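Side-chain contacts in putative nucleoprotein (Infectious salmon anemia virus, PDB 4EWC), which encapsidates the negative-strand viral RNA, shielding it from nucleases and forming the ribonucleoprotein that serves as template for transcription and replication: residues 157-160 against 161-165; 435-438 against 439-442. All coordinates share one frame; numbering follows the deposited sequence.

Contact 1 (157-160 against 161-165); sequences ALTT and FFSAI
Leu158 and Phe162, one helical turn apart, run side by side, and the branch CD2 of Leu158 meets ring atom CE2 of Phe162 at 4.1 Å. Similar first torsions (chi1 -65° and -71°), each with CG beside the backbone N, send the two side chains the same way. The aromatic ring also turns its edge to the main chain: CD2 of Phe162 lies 3.2 Å from Leu158 O, near the ring plane. Over the centre of one ring face comes CD1 of the preceding Phe161, 3.7 Å above the plane.

A second contact is polar. The hydroxyl OG of Ser163 donates to Thr159 O at 2.6 Å, approaching tilted from the carbonyl plane, while the backbone bond from Ser163 N to Thr160 O is weak. Just before it the alpha-helical pattern is regular, with Phe161 N bonded to Ala157 O at 3.0 Å and Phe162 N to Leu158 O at 3.1 Å.

Farther out, Ile180, Ile183 and Leu184 of helix 174-188 cover Leu158 and Phe162, whereas Leu229 of helix 226-236 touches both phenylalanines. Met398 of helix 394-402 lies against Leu158 and Thr159. The arrangement is an i/i+4 apolar pair in the last turns of a helix, facing neighbouring helices of this largely helical nucleoprotein, with a serine hydroxyl returning to the carbonyl four residues back.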
loop_
_atom_site.group_PDB
_atom_site.type_symbol
_atom_site.label_atom_id
_atom_site.label_comp_id
_atom_site.label_asym_id
_atom_site.label_seq_id
_atom_site.Cartn_x
_atom_site.Cartn_y
_atom_site.Cartn_z
ATOM N N ALA A 157 -20.860 -8.148 -34.517
ATOM C CA ALA A 157 -20.885 -9.446 -35.188
ATOM C C ALA A 157 -20.744 -10.590 -34.200
ATOM O O ALA A 157 -21.291 -11.677 -34.423
ATOM C CB ALA A 157 -19.796 -9.523 -36.232
ATOM N N LEU A 158 -20.006 -10.351 -33.117
ATOM C CA LEU A 158 -19.931 -11.326 -32.048
ATOM C C LEU A 158 -21.253 -11.380 -31.285
ATOM O O LEU A 158 -21.675 -12.447 -30.864
ATOM C CB LEU A 158 -18.783 -11.007 -31.069
ATOM C CG LEU A 158 -17.357 -11.079 -31.580
ATOM C CD1 LEU A 158 -16.418 -10.555 -30.498
ATOM C CD2 LEU A 158 -16.997 -12.509 -31.997
ATOM N N THR A 159 -21.895 -10.225 -31.109
ATOM C CA THR A 159 -23.160 -10.214 -30.419
ATOM C C THR A 159 -24.153 -11.081 -31.190
ATOM O O THR A 159 -24.830 -11.942 -30.610
ATOM C CB THR A 159 -23.747 -8.809 -30.236
ATOM O OG1 THR A 159 -23.067 -8.141 -29.174
ATOM C CG2 THR A 159 -25.251 -8.908 -29.882
ATOM N N THR A 160 -24.188 -10.877 -32.504
ATOM C CA THR A 160 -25.096 -11.582 -33.397
ATOM C C THR A 160 -24.845 -13.088 -33.491
ATOM O O THR A 160 -25.776 -13.908 -33.390
ATOM C CB THR A 160 -25.066 -10.944 -34.790
ATOM O OG1 THR A 160 -25.800 -9.712 -34.752
ATOM C CG2 THR A 160 -25.655 -11.872 -35.843
ATOM N N PHE A 161 -23.590 -13.453 -33.683
ATOM C CA PHE A 161 -23.221 -14.860 -33.733
ATOM C C PHE A 161 -23.651 -15.586 -32.469
ATOM O O PHE A 161 -24.288 -16.637 -32.545
ATOM C CB PHE A 161 -21.721 -15.027 -33.953
ATOM C CG PHE A 161 -21.309 -16.448 -34.213
ATOM C CD1 PHE A 161 -21.142 -17.342 -33.161
ATOM C CD2 PHE A 161 -21.084 -16.901 -35.504
ATOM C CE1 PHE A 161 -20.760 -18.647 -33.395
ATOM C CE2 PHE A 161 -20.703 -18.211 -35.737
ATOM C CZ PHE A 161 -20.544 -19.081 -34.680
ATOM N N PHE A 162 -23.337 -15.022 -31.310
ATOM C CA PHE A 162 -23.582 -15.747 -30.061
ATOM C C PHE A 162 -25.015 -15.710 -29.543
ATOM O O PHE A 162 -25.330 -16.343 -28.549
ATOM C CB PHE A 162 -22.540 -15.371 -28.995
ATOM C CG PHE A 162 -21.182 -15.924 -29.303
ATOM C CD1 PHE A 162 -20.820 -17.183 -28.852
ATOM C CD2 PHE A 162 -20.283 -15.213 -30.100
ATOM C CE1 PHE A 162 -19.569 -17.706 -29.155
ATOM C CE2 PHE A 162 -19.044 -15.735 -30.420
ATOM C CZ PHE A 162 -18.684 -16.977 -29.943
ATOM N N SER A 163 -25.866 -14.976 -30.251
ATOM C CA SER A 163 -27.298 -14.891 -29.955
ATOM C C SER A 163 -27.977 -16.173 -30.390
ATOM O O SER A 163 -29.112 -16.457 -29.997
ATOM C CB SER A 163 -27.918 -13.738 -30.715
ATOM O OG SER A 163 -27.365 -12.511 -30.299
ATOM N N ALA A 164 -27.268 -16.924 -31.231
ATOM C CA ALA A 164 -27.702 -18.234 -31.676
ATOM C C ALA A 164 -27.454 -19.237 -30.565
ATOM O O ALA A 164 -28.132 -20.246 -30.463
ATOM C CB ALA A 164 -26.937 -18.643 -32.907
ATOM N N ILE A 165 -26.480 -18.940 -29.720
ATOM C CA ILE A 165 -25.916 -19.923 -28.811
ATOM C C ILE A 165 -26.246 -19.603 -27.363
ATOM O O ILE A 165 -26.437 -20.500 -26.550
ATOM C CB ILE A 165 -24.382 -19.946 -28.977
ATOM C CG1 ILE A 165 -24.017 -20.442 -30.369
ATOM C CG2 ILE A 165 -23.745 -20.838 -27.949
ATOM C CD1 ILE A 165 -24.577 -21.832 -30.671
#

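Contact 2 (435-438 against 439-442); sequences TFTM and SVAR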
loop_
_atom_site.group_PDB
_atom_site.type_symbol
_atom_site.label_atom_id
_atom_site.label_comp_id
_atom_site.label_asym_id
_atom_site.label_seq_id
_atom_site.Cartn_x
_atom_site.Cartn_y
_atom_site.Cartn_z
ATOM N N THR A 435 -14.650 -19.582 -3.675
ATOM C CA THR A 435 -13.251 -19.432 -4.049
ATOM C C THR A 435 -13.024 -18.251 -5.005
ATOM O O THR A 435 -12.139 -17.415 -4.796
ATOM C CB THR A 435 -12.687 -20.736 -4.643
ATOM O OG1 THR A 435 -13.478 -21.120 -5.772
ATOM C CG2 THR A 435 -12.734 -21.845 -3.598
ATOM N N PHE A 436 -13.832 -18.193 -6.057
ATOM C CA PHE A 436 -13.836 -17.060 -6.965
ATOM C C PHE A 436 -14.831 -16.023 -6.445
ATOM O O PHE A 436 -15.966 -15.961 -6.919
ATOM C CB PHE A 436 -14.231 -17.540 -8.359
ATOM C CG PHE A 436 -13.856 -16.587 -9.461
ATOM C CD1 PHE A 436 -14.714 -15.546 -9.840
ATOM C CD2 PHE A 436 -12.653 -16.729 -10.133
ATOM C CE1 PHE A 436 -14.357 -14.661 -10.865
ATOM C CE2 PHE A 436 -12.288 -15.833 -11.163
ATOM C CZ PHE A 436 -13.138 -14.810 -11.524
ATOM N N THR A 437 -14.405 -15.223 -5.467
ATOM C CA THR A 437 -15.289 -14.244 -4.819
ATOM C C THR A 437 -15.395 -12.951 -5.612
ATOM O O THR A 437 -14.734 -12.781 -6.638
ATOM C CB THR A 437 -14.809 -13.879 -3.400
ATOM O OG1 THR A 437 -13.644 -13.052 -3.485
ATOM C CG2 THR A 437 -14.476 -15.127 -2.602
HETATM N N MSE A 438 -16.211 -12.030 -5.119
HETATM C CA MSE A 438 -16.416 -10.773 -5.805
HETATM C C MSE A 438 -15.121 -9.981 -5.853
HETATM O O MSE A 438 -14.793 -9.369 -6.873
HETATM C CB MSE A 438 -17.542 -9.968 -5.152
HETATM C CG MSE A 438 -17.717 -8.572 -5.741
HETATM SE SE MSE A 438 -18.333 -8.594 -7.618
HETATM C CE MSE A 438 -20.127 -9.278 -7.378
ATOM N N SER A 439 -14.377 -9.998 -4.757
ATOM C CA SER A 439 -13.129 -9.258 -4.698
ATOM C C SER A 439 -12.069 -9.889 -5.601
ATOM O O SER A 439 -11.188 -9.199 -6.109
ATOM C CB SER A 439 -12.626 -9.169 -3.264
ATOM O OG SER A 439 -12.196 -10.433 -2.853
ATOM N N VAL A 440 -12.147 -11.200 -5.795
ATOM C CA VAL A 440 -11.306 -11.871 -6.788
ATOM C C VAL A 440 -11.659 -11.401 -8.200
ATOM O O VAL A 440 -10.781 -11.021 -8.978
ATOM C CB VAL A 440 -11.469 -13.398 -6.735
ATOM C CG1 VAL A 440 -10.695 -14.061 -7.879
ATOM C CG2 VAL A 440 -10.985 -13.935 -5.407
ATOM N N ALA A 441 -12.955 -11.410 -8.516
ATOM C CA ALA A 441 -13.428 -10.989 -9.830
ATOM C C ALA A 441 -13.022 -9.550 -10.106
ATOM O O ALA A 441 -12.565 -9.236 -11.210
ATOM C CB ALA A 441 -14.938 -11.167 -9.949
ATOM N N ARG A 442 -13.171 -8.680 -9.106
ATOM C CA ARG A 442 -12.760 -7.281 -9.253
ATOM C C ARG A 442 -11.257 -7.133 -9.552
ATOM O O ARG A 442 -10.849 -6.281 -10.348
ATOM C CB ARG A 442 -13.177 -6.469 -8.028
ATOM C CG ARG A 442 -14.690 -6.404 -7.896
ATOM C CD ARG A 442 -15.147 -5.667 -6.654
ATOM N NE ARG A 442 -15.069 -4.233 -6.844
ATOM C CZ ARG A 442 -15.986 -3.514 -7.481
ATOM N NH1 ARG A 442 -17.062 -4.101 -7.989
ATOM N NH2 ARG A 442 -15.817 -2.201 -7.616
#
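The ring of Phe436, just before helix 438-449, lies against its first turn, where CG1 of Val440 sits over one face in a CH-pi contact, 4.2 Å from the ring centroid and 18° off the normal. Ring atom CE1 of Phe436 meets CB of Ala441 at 3.7 Å. The valine reaches the ring because CG1 extends anti to the backbone N (chi1 174°); its other methyl, CG2, turns instead to Thr437, 3.4 Å from OG1.

Thr437 holds the N-cap position, and its OG1 stands between its own backbone N and carbonyl carbon (chi1 73°). Ser439 adopts the same kind of rotamer, which brings the two hydroxyls together in a hydrogen bond of 3.1 Å between Thr437 OG1 and Ser439 OG. The helix begins with a bond from Ala441 N to Thr437 O of 2.9 Å, and Arg442 N follows with one to Met438 O of 2.8 Å.

On another side of the turn, Met438, a selenomethionine, has CG anti to its backbone N, which brings CG to 4.0 Å from CD of Arg442; beyond CG the chain bends at chi2 and chi3. The arginine bends at chi3 and carries its guanidinium away from the turn: NE bonds to Pro465 O and NH1 to Arg493 O, tying the helix start to two other parts of the chain. Val430 of strand 429-432 touches both Met438 and Ala441, and Asn433 OD1 accepts hydrogen bonds from the backbone N of Thr435 and of Phe436.

How the contacts relate
Contacts 1 and 2 share no secondary-structure element and do not touch; their centres are 27 Å apart and their nearest atoms about 19 Å. Contact 2 lies deeper, about 18 Å from the centre of the chain to the centre of the contact against 27 Å for contact 1, and none of its touching residues is fully exposed. In contact 1 Leu158 and Phe162 are buried while Thr160, Ser163 and Ala164 are exposed. Each belongs to a helix end, but at opposite termini: 157-165 covers the region where helix 142-162 runs out and a side-chain hydroxyl meets a carbonyl, whereas 435-442 opens helix 438-449, where two hydroxyls pair.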